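Local coordinates for NikO protein (Streptomyces tendae, PDB 4FQD) that acts as an enolpyruvyl transferase essential in nikkomycin biosynthesis and belongs to the MurA subfamily of the EPSP synthase family, at residues 340-345 with 408-413; 347-352 with 416-421. The protein carries 4 engineered substitutions. One frame throughout, in Å; residues are numbered along the deposited sequence.

How the contacts relate
Going from the N terminus, the lead-in 340-345 enters helix 344-351, which carries most of 347-352. The chain then runs through strand 356-362, helix 372-378 and strands 382-385, 388-393 and 402-405, and comes back at Asp408, the N-cap of helix 409-419, which holds the rest of 408-413 and most of 416-421. Contact 1 closes a loop with 62 residues between its segments; contact 2 closes one with 63. The loops cross, because the segments alternate along the chain. The centres of the two contacts lie about 12 Å apart, and the two helices run side by side in the same direction. Contact 1 joins their beginnings through an aspartate lying against an arginine stem, and a proline; contact 2 joins later turns through leucine and alanine.

Contact 1 of 2, residues 340-345 with 408-413; sequences FSDSQP and DLRAAA. With SO4 (sulfate ion), chain D.
Asp342 and Arg410 make most of this contact, crossing obliquely where two helices begin. Their nearest approach is not a charge pairing but Asp342 OD1 on the aliphatic Arg410 CG, at 3.5 Å. The opposite charges stay beyond salt-bridge range, with Asp342 OD1 4.0 Å from Arg410 NE and the carboxylate and guanidinium planes turned 60° apart. The salt bridge of OD1 goes instead to Arg368. Arginine suits its place by its long apolar stem: the chain bends at chi2 (-50°), which brings NE back to within 3.7 Å of Asp342 CB. In apolar packing, Pro345 CG meets Arg410 CB at 4.1 Å. Within 408-413, Leu409 CD2 sits 3.5 Å above one face of the Arg410 guanidinium, over its centre. Asp408, a short acceptor suited to an N-cap, takes Ala411 N on OD1 at 3.0 Å, the donor lying above the carboxylate plane. Leu409 N points almost straight at sulfate O3, 2.8 Å away; with Arg436 also binding the ion, this is consistent with an anion site. Exchanging Asp342 for an alanine removes the carboxylate packed against the Arg410 stem and would probably leave Arg368 without its salt-bridge mate. Asp342 and the Asp-Leu-Arg-Ala motif of 408-411 probably line the substrate pocket as in MurA, where the Asp342, Arg410 and Arg368 cluster would set one carboxylate between two arginines suited to anionic phosphoenolpyruvate.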
loop_
_atom_site.group_PDB
_atom_site.type_symbol
_atom_site.label_atom_id
_atom_site.label_comp_id
_atom_site.label_asym_id
_atom_site.label_seq_id
_atom_site.Cartn_x
_atom_site.Cartn_y
_atom_site.Cartn_z
ATOM N N PHE A 340 6.563 10.402 -1.964
ATOM C CA PHE A 340 7.204 10.623 -3.255
ATOM C C PHE A 340 7.810 9.339 -3.806
ATOM O O PHE A 340 8.205 8.450 -3.052
ATOM C CB PHE A 340 8.294 11.690 -3.145
ATOM C CG PHE A 340 7.781 13.094 -3.253
ATOM C CD1 PHE A 340 7.384 13.606 -4.477
ATOM C CD2 PHE A 340 7.712 13.910 -2.135
ATOM C CE1 PHE A 340 6.916 14.900 -4.583
ATOM C CE2 PHE A 340 7.246 15.205 -2.235
ATOM C CZ PHE A 340 6.849 15.702 -3.461
ATOM N N SER A 341 7.883 9.251 -5.127
ATOM C CA SER A 341 8.475 8.096 -5.781
ATOM C C SER A 341 9.990 8.111 -5.601
ATOM O O SER A 341 10.632 7.063 -5.549
ATOM C CB SER A 341 8.115 8.095 -7.267
ATOM O OG SER A 341 8.377 6.832 -7.852
ATOM N N ASP A 342 10.552 9.311 -5.497
ATOM C CA ASP A 342 11.992 9.480 -5.334
ATOM C C ASP A 342 12.446 9.189 -3.907
ATOM O O ASP A 342 13.631 8.966 -3.659
ATOM C CB ASP A 342 12.413 10.896 -5.731
ATOM C CG ASP A 342 12.294 11.142 -7.221
ATOM O OD1 ASP A 342 12.553 10.202 -8.000
ATOM O OD2 ASP A 342 11.944 12.275 -7.614
ATOM N N SER A 343 11.501 9.197 -2.971
ATOM C CA SER A 343 11.815 8.963 -1.565
ATOM C C SER A 343 11.912 7.471 -1.260
ATOM O O SER A 343 12.617 7.057 -0.339
ATOM C CB SER A 343 10.759 9.613 -0.669
ATOM O OG SER A 343 10.691 11.011 -0.890
ATOM N N GLN A 344 11.202 6.674 -2.049
ATOM C CA GLN A 344 11.129 5.227 -1.849
ATOM C C GLN A 344 12.469 4.460 -1.802
ATOM O O GLN A 344 12.628 3.574 -0.962
ATOM C CB GLN A 344 10.151 4.606 -2.859
ATOM C CG GLN A 344 10.660 3.370 -3.565
ATOM C CD GLN A 344 10.529 3.478 -5.070
ATOM O OE1 GLN A 344 11.456 3.152 -5.808
ATOM N NE2 GLN A 344 9.370 3.935 -5.533
ATOM N N PRO A 345 13.432 4.787 -2.688
ATOM C CA PRO A 345 14.695 4.039 -2.612
ATOM C C PRO A 345 15.433 4.217 -1.283
ATOM O O PRO A 345 16.061 3.274 -0.799
ATOM C CB PRO A 345 15.526 4.638 -3.752
ATOM C CG PRO A 345 14.525 5.163 -4.709
ATOM C CD PRO A 345 13.402 5.677 -3.864
ATOM N N ASP A 408 19.653 5.234 -12.456
ATOM C CA ASP A 408 19.028 6.554 -12.461
ATOM C C ASP A 408 19.562 7.461 -11.354
ATOM O O ASP A 408 20.527 7.119 -10.670
ATOM C CB ASP A 408 17.505 6.425 -12.354
ATOM C CG ASP A 408 17.075 5.538 -11.202
ATOM O OD1 ASP A 408 16.973 6.046 -10.064
ATOM O OD2 ASP A 408 16.834 4.335 -11.436
ATOM N N LEU A 409 18.923 8.616 -11.188
ATOM C CA LEU A 409 19.358 9.626 -10.224
ATOM C C LEU A 409 19.335 9.131 -8.778
ATOM O O LEU A 409 20.366 9.112 -8.105
ATOM C CB LEU A 409 18.508 10.893 -10.362
ATOM C CG LEU A 409 18.567 11.930 -9.236
ATOM C CD1 LEU A 409 19.981 12.455 -9.031
ATOM C CD2 LEU A 409 17.604 13.073 -9.523
ATOM N N ARG A 410 18.157 8.738 -8.305
ATOM C CA ARG A 410 18.004 8.307 -6.920
ATOM C C ARG A 410 18.689 6.967 -6.671
ATOM O O ARG A 410 19.045 6.644 -5.537
ATOM C CB ARG A 410 16.524 8.239 -6.536
ATOM C CG ARG A 410 15.766 9.533 -6.788
ATOM C CD ARG A 410 16.497 10.727 -6.190
ATOM N NE ARG A 410 15.860 11.991 -6.546
ATOM C CZ ARG A 410 16.356 13.188 -6.251
ATOM N NH1 ARG A 410 17.501 13.288 -5.591
ATOM N NH2 ARG A 410 15.707 14.286 -6.616
ATOM N N ALA A 411 18.878 6.194 -7.736
ATOM C CA ALA A 411 19.577 4.919 -7.637
ATOM C C ALA A 411 21.050 5.142 -7.317
ATOM O O ALA A 411 21.629 4.437 -6.494
ATOM C CB ALA A 411 19.427 4.127 -8.926
ATOM N N ALA A 412 21.649 6.132 -7.970
ATOM C CA ALA A 412 23.052 6.460 -7.746
ATOM C C ALA A 412 23.284 6.936 -6.316
ATOM O O ALA A 412 24.298 6.609 -5.697
ATOM C CB ALA A 412 23.512 7.516 -8.736
ATOM N N ALA A 413 22.336 7.707 -5.795
ATOM C CA ALA A 413 22.449 8.258 -4.452
ATOM C C ALA A 413 22.344 7.176 -3.381
ATOM O O ALA A 413 23.158 7.127 -2.460
ATOM C CB ALA A 413 21.392 9.333 -4.229
HETATM S S SO4 D . 15.482 10.123 -12.984
HETATM O O1 SO4 D . 14.746 9.997 -11.728
HETATM O O2 SO4 D . 15.569 11.533 -13.356
HETATM O O3 SO4 D . 16.829 9.585 -12.820
HETATM O O4 SO4 D . 14.788 9.379 -14.032
#

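Contact 2 of 2, residues 347-352 with 416-421; sequences LALLGA and LLAALA
Leu349 reaches from helix 344-351 onto helix 409-419 and settles over Leu417 and Ala418, both of its methyls taking part. The chain gets there by being extended: CG stands opposite the backbone N (chi1 180°), and chi2 of 55° lets CD2 continue the line away from CA while CD1 turns off to one flank. The fork straddles its target. CD1 rests on Ala418 CB at 3.9 Å, and CD2 comes within 4.0 Å of Leu417 CB and approaches the backbone at Ala418 N as closely. Leu417 offers its stem here rather than its methyls. With chi1 at -63° its CG lies beside its own backbone N, and its side chain crosses that of Leu349 at about a right angle. Residue size explains the choice of types: a single methyl at Ala418 lets a full leucine fit between two segments whose nearest CA atoms, Leu349 and Ala418, are 7.3 Å apart. All three residues are buried, and the contact is purely apolar. Helix 265-278 packs against both partners, with Leu277 touching Leu349 and Ala274 touching Leu417. Beyond them, Leu347 and Leu350 turn to helix 298-307, Leu416 and Leu420 to helix 441-447. Each of the two helices is the crossover of a beta-alpha-beta unit: helix 344-351 links parallel strands 331-334 and 356-362. Helix 409-419 does the same for strands 402-405 and 425-429, so the contact joins two sheets of the inverse barrel through their helices.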
loop_
_atom_site.group_PDB
_atom_site.type_symbol
_atom_site.label_atom_id
_atom_site.label_comp_id
_atom_site.label_asym_id
_atom_site.label_seq_id
_atom_site.Cartn_x
_atom_site.Cartn_y
_atom_site.Cartn_z
ATOM N N LEU A 347 13.989 4.855 1.590
ATOM C CA LEU A 347 13.197 4.162 2.595
ATOM C C LEU A 347 13.447 2.661 2.519
ATOM O O LEU A 347 13.333 1.948 3.518
ATOM C CB LEU A 347 11.712 4.471 2.406
ATOM C CG LEU A 347 11.343 5.949 2.542
ATOM C CD1 LEU A 347 9.882 6.180 2.202
ATOM C CD2 LEU A 347 11.654 6.444 3.945
ATOM N N ALA A 348 13.791 2.188 1.326
ATOM C CA ALA A 348 14.125 0.784 1.122
ATOM C C ALA A 348 15.430 0.447 1.831
ATOM O O ALA A 348 15.568 -0.621 2.424
ATOM C CB ALA A 348 14.231 0.474 -0.362
ATOM N N LEU A 349 16.387 1.368 1.764
ATOM C CA LEU A 349 17.673 1.184 2.425
ATOM C C LEU A 349 17.502 1.182 3.941
ATOM O O LEU A 349 18.146 0.404 4.646
ATOM C CB LEU A 349 18.656 2.277 2.003
ATOM C CG LEU A 349 20.052 2.219 2.627
ATOM C CD1 LEU A 349 20.690 0.858 2.393
ATOM C CD2 LEU A 349 20.930 3.329 2.071
ATOM N N LEU A 350 16.631 2.056 4.435
ATOM C CA LEU A 350 16.320 2.107 5.858
ATOM C C LEU A 350 15.632 0.822 6.304
ATOM O O LEU A 350 15.798 0.381 7.440
ATOM C CB LEU A 350 15.428 3.310 6.172
ATOM C CG LEU A 350 16.076 4.693 6.088
ATOM C CD1 LEU A 350 15.026 5.784 6.218
ATOM C CD2 LEU A 350 17.142 4.846 7.161
ATOM N N GLY A 351 14.863 0.225 5.397
ATOM C CA GLY A 351 14.161 -1.012 5.681
ATOM C C GLY A 351 15.101 -2.182 5.898
ATOM O O GLY A 351 14.750 -3.157 6.563
ATOM N N ALA A 352 16.303 -2.082 5.338
ATOM C CA ALA A 352 17.315 -3.120 5.497
ATOM C C ALA A 352 17.823 -3.176 6.933
ATOM O O ALA A 352 18.432 -4.161 7.350
ATOM C CB ALA A 352 18.469 -2.889 4.533
ATOM N N LEU A 416 25.335 4.842 -3.276
ATOM C CA LEU A 416 26.487 5.518 -2.696
ATOM C C LEU A 416 26.404 5.523 -1.173
ATOM O O LEU A 416 27.412 5.350 -0.490
ATOM C CB LEU A 416 26.586 6.949 -3.230
ATOM C CG LEU A 416 27.762 7.794 -2.742
ATOM C CD1 LEU A 416 29.076 7.066 -2.969
ATOM C CD2 LEU A 416 27.767 9.141 -3.448
ATOM N N LEU A 417 25.198 5.714 -0.647
ATOM C CA LEU A 417 24.983 5.712 0.795
ATOM C C LEU A 417 25.185 4.319 1.377
ATOM O O LEU A 417 25.782 4.160 2.442
ATOM C CB LEU A 417 23.579 6.218 1.132
ATOM C CG LEU A 417 23.251 7.662 0.753
ATOM C CD1 LEU A 417 21.838 8.016 1.185
ATOM C CD2 LEU A 417 24.261 8.621 1.361
ATOM N N ALA A 418 24.682 3.312 0.670
ATOM C CA ALA A 418 24.805 1.928 1.107
ATOM C C ALA A 418 26.255 1.457 1.045
ATOM O O ALA A 418 26.703 0.687 1.894
ATOM C CB ALA A 418 23.915 1.027 0.266
ATOM N N ALA A 419 26.984 1.928 0.038
ATOM C CA ALA A 419 28.390 1.574 -0.124
ATOM C C ALA A 419 29.236 2.134 1.015
ATOM O O ALA A 419 30.212 1.515 1.437
ATOM C CB ALA A 419 28.910 2.068 -1.463
ATOM N N LEU A 420 28.854 3.308 1.509
ATOM C CA LEU A 420 29.576 3.954 2.601
ATOM C C LEU A 420 29.412 3.202 3.919
ATOM O O LEU A 420 30.154 3.437 4.874
ATOM C CB LEU A 420 29.122 5.407 2.758
ATOM C CG LEU A 420 29.577 6.380 1.671
ATOM C CD1 LEU A 420 28.889 7.727 1.830
ATOM C CD2 LEU A 420 31.089 6.543 1.700
ATOM N N ALA A 421 28.438 2.300 3.970
ATOM C CA ALA A 421 28.208 1.491 5.160
ATOM C C ALA A 421 29.075 0.237 5.139
ATOM O O ALA A 421 29.396 -0.324 6.186
ATOM C CB ALA A 421 26.740 1.120 5.273
#